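Plasmodium falciparum gamete antigen 27/25 (Plasmodium falciparum, PDB 1N81) is a gametocyte protein essential for the parasite's sexual development, whose molecular role is unsettled but may involve dimerization. Local coordinates at residues A[28-33]-A[97-102]. Numbering follows the deposited sequence.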
# COMPACT_ATOMS: atom_id res chain seq x y z
N ASP A 28 2.21 -11.66 -4.15
CA ASP A 28 1.81 -12.83 -4.94
C ASP A 28 2.03 -12.60 -6.44
O ASP A 28 2.60 -13.43 -7.14
CB ASP A 28 0.31 -13.17 -4.74
CG ASP A 28 -0.00 -13.72 -3.35
OD1 ASP A 28 0.92 -14.07 -2.58
OD2 ASP A 28 -1.19 -13.79 -3.02
N TYR A 29 1.56 -11.46 -6.94
CA TYR A 29 1.70 -11.19 -8.36
C TYR A 29 3.17 -11.09 -8.78
O TYR A 29 3.52 -11.44 -9.90
CB TYR A 29 0.96 -9.92 -8.74
CG TYR A 29 0.56 -9.92 -10.18
CD1 TYR A 29 -0.65 -10.48 -10.57
CD2 TYR A 29 1.39 -9.34 -11.16
CE1 TYR A 29 -1.04 -10.47 -11.91
CE2 TYR A 29 1.00 -9.33 -12.51
CZ TYR A 29 -0.21 -9.90 -12.88
OH TYR A 29 -0.62 -9.91 -14.20
N ILE A 30 4.02 -10.61 -7.88
CA ILE A 30 5.44 -10.51 -8.20
C ILE A 30 5.99 -11.93 -8.28
O ILE A 30 6.92 -12.19 -9.05
CB ILE A 30 6.20 -9.68 -7.15
CG1 ILE A 30 5.93 -8.19 -7.38
CG2 ILE A 30 7.71 -9.96 -7.21
CD1 ILE A 30 6.52 -7.30 -6.36
N TYR A 31 5.43 -12.84 -7.50
CA TYR A 31 5.88 -14.23 -7.55
C TYR A 31 5.55 -14.79 -8.94
O TYR A 31 6.36 -15.46 -9.55
CB TYR A 31 5.19 -15.08 -6.50
CG TYR A 31 5.69 -16.50 -6.49
CD1 TYR A 31 6.84 -16.85 -5.79
CD2 TYR A 31 5.03 -17.50 -7.21
CE1 TYR A 31 7.31 -18.16 -5.80
CE2 TYR A 31 5.50 -18.81 -7.22
CZ TYR A 31 6.63 -19.13 -6.52
OH TYR A 31 7.08 -20.43 -6.53
N LEU A 32 4.35 -14.50 -9.42
CA LEU A 32 3.93 -14.94 -10.74
C LEU A 32 4.95 -14.44 -11.77
O LEU A 32 5.47 -15.20 -12.58
CB LEU A 32 2.54 -14.37 -11.09
CG LEU A 32 2.09 -14.57 -12.54
CD1 LEU A 32 1.91 -16.09 -12.80
CD2 LEU A 32 0.79 -13.80 -12.83
N LEU A 33 5.22 -13.13 -11.72
CA LEU A 33 6.15 -12.54 -12.67
C LEU A 33 7.44 -13.34 -12.70
O LEU A 33 7.98 -13.64 -13.76
CB LEU A 33 6.46 -11.08 -12.31
CG LEU A 33 5.32 -10.13 -12.62
CD1 LEU A 33 5.70 -8.70 -12.26
CD2 LEU A 33 4.97 -10.24 -14.08
N ASP A 97 15.80 -14.62 -5.33
CA ASP A 97 16.41 -13.80 -4.28
C ASP A 97 15.96 -12.35 -4.41
O ASP A 97 15.89 -11.62 -3.42
CB ASP A 97 17.94 -13.82 -4.36
CG ASP A 97 18.55 -15.02 -3.67
OD1 ASP A 97 17.90 -15.55 -2.74
OD2 ASP A 97 19.68 -15.43 -4.04
N TYR A 98 15.66 -11.93 -5.63
CA TYR A 98 15.25 -10.56 -5.86
C TYR A 98 13.87 -10.29 -5.26
O TYR A 98 13.70 -9.31 -4.53
CB TYR A 98 15.23 -10.25 -7.36
CG TYR A 98 14.97 -8.80 -7.67
CD1 TYR A 98 15.84 -7.80 -7.24
CD2 TYR A 98 13.83 -8.41 -8.37
CE1 TYR A 98 15.59 -6.46 -7.50
CE2 TYR A 98 13.56 -7.08 -8.64
CZ TYR A 98 14.45 -6.11 -8.20
OH TYR A 98 14.20 -4.78 -8.48
N ILE A 99 12.90 -11.16 -5.55
CA ILE A 99 11.56 -10.96 -5.02
C ILE A 99 11.55 -11.05 -3.50
O ILE A 99 10.71 -10.42 -2.85
CB ILE A 99 10.51 -11.94 -5.63
CG1 ILE A 99 10.76 -13.38 -5.17
CG2 ILE A 99 10.52 -11.82 -7.14
CD1 ILE A 99 9.80 -14.37 -5.76
N LYS A 100 12.48 -11.82 -2.94
CA LYS A 100 12.57 -11.91 -1.48
C LYS A 100 12.95 -10.51 -0.97
O LYS A 100 12.45 -10.05 0.06
CB LYS A 100 13.63 -12.93 -1.06
CG LYS A 100 13.08 -14.21 -0.44
CD LYS A 100 12.45 -13.95 0.93
CE LYS A 100 11.91 -15.23 1.57
NZ LYS A 100 10.75 -15.86 0.84
N LYS A 101 13.82 -9.84 -1.72
CA LYS A 101 14.24 -8.48 -1.38
C LYS A 101 13.10 -7.47 -1.65
O LYS A 101 13.00 -6.49 -0.93
CB LYS A 101 15.48 -8.07 -2.18
CG LYS A 101 16.11 -6.76 -1.67
CD LYS A 101 17.25 -6.26 -2.56
CE LYS A 101 16.77 -5.77 -3.94
NZ LYS A 101 17.88 -5.22 -4.80
N ILE A 102 12.27 -7.70 -2.67
CA ILE A 102 11.17 -6.77 -2.97
C ILE A 102 10.12 -6.88 -1.87
O ILE A 102 9.40 -5.92 -1.59
CB ILE A 102 10.52 -7.03 -4.37
CG1 ILE A 102 11.54 -6.71 -5.46
CG2 ILE A 102 9.26 -6.10 -4.59
CD1 ILE A 102 12.07 -5.26 -5.44
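An antiparallel helix pair of the all-helical Pfg27 fold meets here through isoleucines: I30 on helix 13-35 faces I99 and I102 near the start of helix 96-122. The local axes approach to 10.2 Å at 163° between their N-to-C directions, the CA atoms of I30 and I99 are 6.9 Å apart, and the segments bury a modest 187 Å², both sides summed. I30 reaches across with both branches. With chi1 -77°, which sets CG1 beside the backbone N, CG2 is the branch anti to N and touches I99 CG2 at 3.4 Å, tighter than ordinary methyl packing; the two side chains run alongside in opposite senses. The other branch, extended through CG1, brings I30 CD1 to I102 CG2 at 3.5 Å, where I30 and I102 lie roughly perpendicular. Helix 71-89 packs against the same isoleucines, L85 touching I30 and Y88 touching I102. Toward the exposed side, chi1 of I99 near +68° turns CG1 in between its own N and C, and the extended chain beyond it brings I99 CD1 to Y31 CD1 at 3.9 Å, oblique to the ring.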